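Local coordinates for teichoic acid biosynthesis protein F (PDB 3L7I) that is a teichoic acid biosynthesis protein whose modelled part includes a region of the GT-B glycosyltransferase clan, at residues D367-I372 / W421-A425; Q437-W443 / R478-I483; F472-T476 / A496-D500. One frame throughout, in Å; residues are numbered along the deposited sequence.

Interaction 1: D367-I372 / W421-A425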
# COMPACT_ATOMS: atom_id res chain seq x y z
N ASP A 367 30.62 -21.16 29.34
CA ASP A 367 31.72 -20.26 29.02
C ASP A 367 31.79 -19.04 29.91
O ASP A 367 31.26 -19.02 31.01
CB ASP A 367 31.70 -19.83 27.55
CG ASP A 367 33.12 -19.61 27.00
OD1 ASP A 367 33.49 -18.42 26.75
OD2 ASP A 367 33.87 -20.61 26.84
N SER A 368 32.46 -18.02 29.41
CA SER A 368 32.74 -16.83 30.18
C SER A 368 31.50 -16.05 30.61
O SER A 368 31.48 -15.46 31.68
CB SER A 368 33.70 -15.93 29.40
OG SER A 368 35.03 -16.29 29.68
N PRO A 369 30.45 -16.02 29.77
CA PRO A 369 29.21 -15.41 30.27
C PRO A 369 28.68 -16.13 31.53
O PRO A 369 28.15 -15.47 32.45
CB PRO A 369 28.24 -15.59 29.11
CG PRO A 369 29.12 -15.56 27.92
CD PRO A 369 30.37 -16.30 28.33
N LYS A 370 28.83 -17.46 31.56
CA LYS A 370 28.32 -18.23 32.67
C LYS A 370 28.96 -17.74 33.98
O LYS A 370 28.25 -17.47 34.97
CB LYS A 370 28.53 -19.73 32.45
CG LYS A 370 28.62 -20.58 33.75
CD LYS A 370 28.48 -22.08 33.48
CE LYS A 370 29.12 -22.95 34.58
NZ LYS A 370 28.65 -24.38 34.52
N TYR A 371 30.29 -17.61 33.97
CA TYR A 371 31.03 -17.20 35.16
C TYR A 371 30.82 -15.73 35.54
O TYR A 371 30.79 -15.39 36.73
CB TYR A 371 32.51 -17.54 35.03
CG TYR A 371 32.74 -19.03 35.06
CD1 TYR A 371 32.60 -19.79 33.91
CD2 TYR A 371 33.06 -19.68 36.25
CE1 TYR A 371 32.78 -21.16 33.93
CE2 TYR A 371 33.25 -21.04 36.28
CZ TYR A 371 33.10 -21.77 35.12
OH TYR A 371 33.29 -23.13 35.15
N ILE A 372 30.67 -14.85 34.55
CA ILE A 372 30.36 -13.47 34.84
C ILE A 372 29.05 -13.47 35.61
O ILE A 372 28.93 -12.80 36.64
CB ILE A 372 30.29 -12.59 33.55
CG1 ILE A 372 31.68 -12.47 32.91
CG2 ILE A 372 29.72 -11.20 33.84
CD1 ILE A 372 31.68 -11.78 31.54
N TRP A 421 24.62 -5.90 27.48
CA TRP A 421 24.76 -7.19 26.79
C TRP A 421 26.08 -7.90 27.13
O TRP A 421 27.18 -7.34 26.98
CB TRP A 421 24.69 -7.04 25.26
CG TRP A 421 23.51 -6.36 24.71
CD1 TRP A 421 22.42 -5.93 25.38
CD2 TRP A 421 23.30 -6.02 23.34
NE1 TRP A 421 21.54 -5.33 24.52
CE2 TRP A 421 22.06 -5.38 23.26
CE3 TRP A 421 24.06 -6.19 22.18
CZ2 TRP A 421 21.55 -4.91 22.06
CZ3 TRP A 421 23.56 -5.73 20.99
CH2 TRP A 421 22.31 -5.10 20.93
N VAL A 422 25.97 -9.15 27.57
CA VAL A 422 27.14 -9.96 27.85
C VAL A 422 27.13 -11.18 26.95
O VAL A 422 26.18 -11.98 26.97
CB VAL A 422 27.11 -10.44 29.26
CG1 VAL A 422 28.13 -11.51 29.43
CG2 VAL A 422 27.39 -9.28 30.18
N SER A 423 28.17 -11.31 26.13
CA SER A 423 28.37 -12.54 25.38
C SER A 423 29.78 -12.82 24.84
O SER A 423 30.68 -11.98 24.88
CB SER A 423 27.29 -12.70 24.28
OG SER A 423 27.54 -11.88 23.16
N ASN A 424 29.93 -14.04 24.33
CA ASN A 424 31.21 -14.58 23.92
C ASN A 424 31.19 -14.95 22.44
O ASN A 424 32.03 -15.74 21.97
CB ASN A 424 31.49 -15.83 24.72
CG ASN A 424 30.54 -16.94 24.38
OD1 ASN A 424 29.46 -16.69 23.85
ND2 ASN A 424 30.93 -18.17 24.67
N ALA A 425 30.25 -14.40 21.68
CA ALA A 425 30.23 -14.65 20.25
C ALA A 425 29.47 -13.53 19.60
O ALA A 425 28.84 -12.73 20.29
CB ALA A 425 29.59 -15.97 19.94
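P369 and N424 meet where the first turn of helix 367-379 settles on the end of strand 418-423, in the parallel, Rossmann-like sheet expected of a GT-B protein. That a helix packs on such a sheet through apolar side chains, with polar ones meeting beyond the strand's end, is well illustrated here. The axes of 367-372 and 421-423 approach to 7.8 Å.

The pyrrolidine ring of P369 occupies the middle of the contact and turns different atoms to successive residues of the strand. Its CB faces CG1 of V422 at 4.1 Å, its CG lies over CA of S423, and its CD rests 3.8 Å from CB of N424, the two side chains crossing at about a right angle. V422 presents the CG1 branch, placed anti to the backbone N (chi1 167°), and the same methyl also receives CD1 of I372, 4.1 Å away, at the end of an extended side chain. I710 and I714 of helix 706-721 and F357 of strand 354-358 continue this apolar layer.

Past the proline the contact turns polar. N424 holds CG between its backbone N and carbonyl carbon (chi1 67°), which brings the amide up beside P369 and toward D367. Amide and carboxylate planes stand 45° apart, and ND2 gives OD1 of D367 only a weak hydrogen bond. Both side chains have further partners: OD1 of N424 accepts from the backbone N of F360, and OD2 of D367 forms a salt bridge with R511. A second partner of D367 OD1 is the backbone N of S368, 2.9 Å away, which meets it from above the carboxylate plane.

Interaction 2: Q437-W443 / R478-I483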
# COMPACT_ATOMS: atom_id res chain seq x y z
N GLN A 437 23.13 1.61 25.67
CA GLN A 437 23.47 0.27 26.16
C GLN A 437 24.97 -0.07 26.06
O GLN A 437 25.68 0.44 25.18
CB GLN A 437 22.63 -0.78 25.40
CG GLN A 437 21.12 -0.47 25.37
CD GLN A 437 20.32 -1.37 24.42
OE1 GLN A 437 20.34 -1.18 23.20
NE2 GLN A 437 19.58 -2.32 24.98
N THR A 438 25.44 -0.94 26.94
CA THR A 438 26.83 -1.35 26.91
C THR A 438 26.96 -2.82 26.49
O THR A 438 26.42 -3.71 27.16
CB THR A 438 27.50 -1.18 28.28
OG1 THR A 438 27.38 0.18 28.70
CG2 THR A 438 28.97 -1.49 28.17
N TYR A 439 27.68 -3.06 25.38
CA TYR A 439 27.85 -4.42 24.86
C TYR A 439 29.25 -4.95 25.23
O TYR A 439 30.27 -4.48 24.69
CB TYR A 439 27.64 -4.41 23.34
CG TYR A 439 27.69 -5.76 22.63
CD1 TYR A 439 28.15 -6.91 23.27
CD2 TYR A 439 27.34 -5.86 21.28
CE1 TYR A 439 28.21 -8.12 22.59
CE2 TYR A 439 27.40 -7.07 20.59
CZ TYR A 439 27.83 -8.20 21.25
OH TYR A 439 27.88 -9.40 20.56
N ILE A 440 29.29 -5.90 26.15
CA ILE A 440 30.55 -6.50 26.58
C ILE A 440 30.83 -7.80 25.84
O ILE A 440 30.06 -8.74 25.92
CB ILE A 440 30.58 -6.74 28.11
CG1 ILE A 440 30.47 -5.41 28.86
CG2 ILE A 440 31.86 -7.40 28.53
CD1 ILE A 440 30.60 -5.57 30.34
N GLN A 441 31.94 -7.82 25.09
CA GLN A 441 32.33 -8.98 24.29
C GLN A 441 33.48 -9.71 24.95
O GLN A 441 34.54 -9.12 25.21
CB GLN A 441 32.76 -8.55 22.89
CG GLN A 441 33.18 -9.69 21.99
CD GLN A 441 32.10 -10.78 21.85
OE1 GLN A 441 32.31 -11.91 22.25
NE2 GLN A 441 30.95 -10.43 21.27
N THR A 442 33.30 -11.00 25.22
CA THR A 442 34.32 -11.71 25.95
C THR A 442 35.16 -12.44 24.96
O THR A 442 36.30 -12.81 25.26
CB THR A 442 33.68 -12.71 26.87
OG1 THR A 442 33.05 -13.72 26.08
CG2 THR A 442 32.61 -12.03 27.70
N TRP A 443 34.59 -12.62 23.77
CA TRP A 443 35.06 -13.60 22.78
C TRP A 443 35.32 -14.96 23.45
O TRP A 443 34.96 -15.15 24.60
CB TRP A 443 36.28 -13.10 21.98
CG TRP A 443 36.47 -13.83 20.67
CD1 TRP A 443 37.53 -14.58 20.32
CD2 TRP A 443 35.55 -13.89 19.58
NE1 TRP A 443 37.34 -15.11 19.06
CE2 TRP A 443 36.13 -14.70 18.59
CE3 TRP A 443 34.29 -13.33 19.34
CZ2 TRP A 443 35.50 -14.97 17.38
CZ3 TRP A 443 33.66 -13.60 18.13
CH2 TRP A 443 34.27 -14.41 17.17
N ARG A 478 30.27 -2.46 17.36
CA ARG A 478 29.28 -2.27 18.40
C ARG A 478 29.78 -2.74 19.78
O ARG A 478 29.14 -2.48 20.80
CB ARG A 478 27.98 -3.03 18.05
CG ARG A 478 27.46 -2.84 16.64
CD ARG A 478 26.11 -3.49 16.45
NE ARG A 478 26.14 -4.94 16.68
CZ ARG A 478 25.04 -5.69 16.81
NH1 ARG A 478 25.14 -6.99 17.02
NH2 ARG A 478 23.84 -5.11 16.74
N TRP A 479 30.89 -3.48 19.79
CA TRP A 479 31.47 -3.96 21.03
C TRP A 479 32.08 -2.80 21.79
O TRP A 479 33.05 -2.20 21.34
CB TRP A 479 32.57 -4.99 20.78
CG TRP A 479 32.16 -6.26 20.09
CD1 TRP A 479 30.88 -6.72 19.83
CD2 TRP A 479 33.04 -7.25 19.59
NE1 TRP A 479 30.94 -7.93 19.18
CE2 TRP A 479 32.26 -8.27 19.02
CE3 TRP A 479 34.43 -7.37 19.57
CZ2 TRP A 479 32.81 -9.39 18.45
CZ3 TRP A 479 34.98 -8.48 19.00
CH2 TRP A 479 34.17 -9.47 18.44
N ASP A 480 31.51 -2.50 22.95
CA ASP A 480 31.99 -1.40 23.76
C ASP A 480 33.21 -1.86 24.55
O ASP A 480 34.16 -1.10 24.73
CB ASP A 480 30.87 -0.93 24.70
CG ASP A 480 29.66 -0.37 23.94
OD1 ASP A 480 29.83 0.48 23.04
OD2 ASP A 480 28.53 -0.79 24.27
N TYR A 481 33.17 -3.11 25.01
CA TYR A 481 34.29 -3.74 25.69
C TYR A 481 34.61 -5.08 25.03
O TYR A 481 33.71 -5.80 24.61
CB TYR A 481 33.95 -3.95 27.16
CG TYR A 481 33.90 -2.67 27.96
CD1 TYR A 481 35.00 -1.81 28.03
CD2 TYR A 481 32.76 -2.31 28.67
CE1 TYR A 481 34.96 -0.64 28.78
CE2 TYR A 481 32.71 -1.15 29.41
CZ TYR A 481 33.81 -0.32 29.47
OH TYR A 481 33.75 0.84 30.21
N LEU A 482 35.90 -5.40 24.92
CA LEU A 482 36.38 -6.67 24.40
C LEU A 482 37.44 -7.24 25.34
O LEU A 482 38.41 -6.56 25.69
CB LEU A 482 36.98 -6.49 23.02
CG LEU A 482 37.62 -7.75 22.47
CD1 LEU A 482 36.65 -8.88 22.58
CD2 LEU A 482 38.02 -7.53 21.06
N ILE A 483 37.25 -8.49 25.76
CA ILE A 483 38.17 -9.10 26.71
C ILE A 483 39.41 -9.64 26.01
O ILE A 483 39.31 -10.18 24.89
CB ILE A 483 37.49 -10.20 27.49
CG1 ILE A 483 36.43 -9.60 28.42
CG2 ILE A 483 38.50 -10.98 28.30
CD1 ILE A 483 35.97 -10.53 29.51
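Q441 lays its aliphatic chain on the indole of W479: CG stands 3.3 Å from the centroid of the six-membered ring, almost on the ring normal, a CH-pi contact. The bend at chi2 (55°) carries the amide past the indole rim near CE2, where NE2 donates to A425 O and OE1 accepts from W443 N. W479 directs its edge at the face of Y439, with planes at 69° and CD1 3.6 Å from CE2 of Y439. W443 meets the indole obliquely and completes an aromatic cluster. Facing the other way from the sheet, CG1 of I440 touches the ring edge of Y481 at CD2.

Between these layers pair the parallel strands 438-441 and 481-484, the two strands of a beta-alpha-beta unit connected by helix 465-476. Q441 N donates to Y481 O, and Q441 O accepts from I483 N.

At the start of the pairing, a carboxylate replaces a backbone acceptor: OD2 of D480 takes the N-H of Y439 at 2.7 Å, on its anti side. Y439 O receives both D480 N and Y481 N. Because K433 forms a salt bridge to that same OD2, its positive charge probably offsets the carboxylate's here.

Interaction 3: F472-T476 / A496-D500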
# COMPACT_ATOMS: atom_id res chain seq x y z
N PHE A 472 31.30 -8.40 9.54
CA PHE A 472 32.01 -8.70 10.76
C PHE A 472 32.43 -7.36 11.34
O PHE A 472 32.45 -7.15 12.55
CB PHE A 472 33.23 -9.56 10.46
CG PHE A 472 33.62 -10.47 11.58
CD1 PHE A 472 33.85 -9.97 12.85
CD2 PHE A 472 33.75 -11.82 11.37
CE1 PHE A 472 34.20 -10.81 13.88
CE2 PHE A 472 34.11 -12.67 12.40
CZ PHE A 472 34.34 -12.16 13.65
N ASN A 473 32.76 -6.43 10.46
CA ASN A 473 33.23 -5.14 10.89
C ASN A 473 32.10 -4.40 11.57
O ASN A 473 32.32 -3.70 12.55
CB ASN A 473 33.78 -4.34 9.70
CG ASN A 473 34.38 -3.01 10.11
OD1 ASN A 473 34.47 -2.71 11.31
ND2 ASN A 473 34.79 -2.21 9.13
N ARG A 474 30.89 -4.58 11.05
CA ARG A 474 29.69 -3.98 11.62
C ARG A 474 29.47 -4.44 13.07
O ARG A 474 29.12 -3.63 13.94
CB ARG A 474 28.46 -4.34 10.79
CG ARG A 474 28.12 -3.38 9.67
CD ARG A 474 26.96 -3.90 8.78
NE ARG A 474 27.12 -3.46 7.38
CZ ARG A 474 26.13 -3.07 6.57
NH1 ARG A 474 24.87 -3.06 7.02
NH2 ARG A 474 26.38 -2.68 5.32
N GLU A 475 29.67 -5.73 13.32
CA GLU A 475 29.44 -6.32 14.63
C GLU A 475 30.47 -5.84 15.63
O GLU A 475 30.11 -5.45 16.75
CB GLU A 475 29.43 -7.84 14.56
CG GLU A 475 29.66 -8.59 15.89
CD GLU A 475 28.58 -8.36 16.95
OE1 GLU A 475 27.67 -7.53 16.68
OE2 GLU A 475 28.63 -8.99 18.04
N THR A 476 31.75 -5.85 15.26
CA THR A 476 32.75 -5.48 16.25
C THR A 476 32.65 -3.99 16.57
O THR A 476 32.98 -3.56 17.68
CB THR A 476 34.18 -5.83 15.84
OG1 THR A 476 34.64 -4.90 14.86
CG2 THR A 476 34.23 -7.24 15.30
N ALA A 496 42.54 -7.75 13.68
CA ALA A 496 41.58 -8.73 13.16
C ALA A 496 40.13 -8.33 13.38
O ALA A 496 39.23 -8.80 12.66
CB ALA A 496 41.84 -10.11 13.77
N PHE A 497 39.90 -7.48 14.37
CA PHE A 497 38.55 -7.06 14.71
C PHE A 497 38.32 -5.57 14.55
O PHE A 497 37.29 -5.06 14.98
CB PHE A 497 38.23 -7.45 16.16
CG PHE A 497 38.01 -8.91 16.38
CD1 PHE A 497 38.32 -9.50 17.61
CD2 PHE A 497 37.48 -9.70 15.37
CE1 PHE A 497 38.11 -10.87 17.82
CE2 PHE A 497 37.27 -11.06 15.56
CZ PHE A 497 37.57 -11.65 16.78
N TRP A 498 39.28 -4.87 13.95
CA TRP A 498 39.17 -3.42 13.82
C TRP A 498 38.85 -2.81 15.19
O TRP A 498 37.82 -2.14 15.34
CB TRP A 498 38.03 -3.04 12.85
CG TRP A 498 38.02 -3.69 11.47
CD1 TRP A 498 38.64 -3.24 10.33
CD2 TRP A 498 37.33 -4.90 11.09
NE1 TRP A 498 38.40 -4.09 9.28
CE2 TRP A 498 37.60 -5.11 9.72
CE3 TRP A 498 36.53 -5.81 11.78
CZ2 TRP A 498 37.09 -6.21 9.02
CZ3 TRP A 498 36.02 -6.91 11.09
CH2 TRP A 498 36.30 -7.09 9.72
N MET A 499 39.70 -3.04 16.19
CA MET A 499 39.40 -2.56 17.54
C MET A 499 40.39 -1.49 18.00
O MET A 499 41.53 -1.47 17.55
CB MET A 499 39.41 -3.71 18.54
CG MET A 499 38.24 -4.65 18.43
SD MET A 499 36.80 -4.00 19.30
CE MET A 499 37.64 -3.20 20.64
N ASP A 500 39.96 -0.61 18.89
CA ASP A 500 40.90 0.31 19.53
C ASP A 500 41.45 -0.40 20.75
O ASP A 500 40.73 -1.16 21.39
CB ASP A 500 40.20 1.60 19.96
CG ASP A 500 39.45 2.28 18.83
OD1 ASP A 500 40.04 2.48 17.74
OD2 ASP A 500 38.27 2.63 19.05
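N473 stacks its side chain on the indole of W498, and the course of that side chain illustrates how an amide can serve as a flat packing surface. CB comes first, 3.5 Å from the centroid of the six-membered ring and nearly on its normal, a CH-pi contact. The chain runs on with CG anti to the backbone N (chi1 -176°), so that CG lies 3.6 Å from W498 CD2, above the middle of the indole. Of the two tips, OD1 sits over CD2 and CG of W498, whereas ND2 is more distant, 4.1 Å from NE1. Amide and indole planes differ by just 14°.

These residues join the last turn of helix 465-476, the helix of a beta-alpha-beta unit, to the loop that leaves helix 487-496 for strand 504-506. F497 is the first residue to depart from helical backbone angles, and its carbonyl O accepts a 2.7 Å hydrogen bond from OG1 of T476. Deeper in, F472 and F497 have nearly parallel rings that are slid apart and barely overlap, CE1 of F472 touching CE2 of F497 at 3.5 Å. The F497 ring also meets W479 and W443 edge-to-face.

All three contacts lie on or beside the seven-stranded parallel sheet. Interaction 1 closes before interaction 2 opens; interactions 2 and 3 interleave, since helix 465-476 follows strand 438-441 and precedes strand 481-484. Centres of interactions 1 and 2 are about 10 Å apart, joined through adjacent strands 418-423 and 438-441, with W421 O and S423 O probably bonded to I440 N and T442 N. Interaction 3 lies about 11 Å from interaction 2, reached through E475, whose OE2 is probably hydrogen-bonded to Y439 OH, and through F497. Centres of interactions 1 and 3 are about 18 Å apart, without touching. Helices 367-379 and 465-476 are thus tied through neighbouring strands of a single sheet.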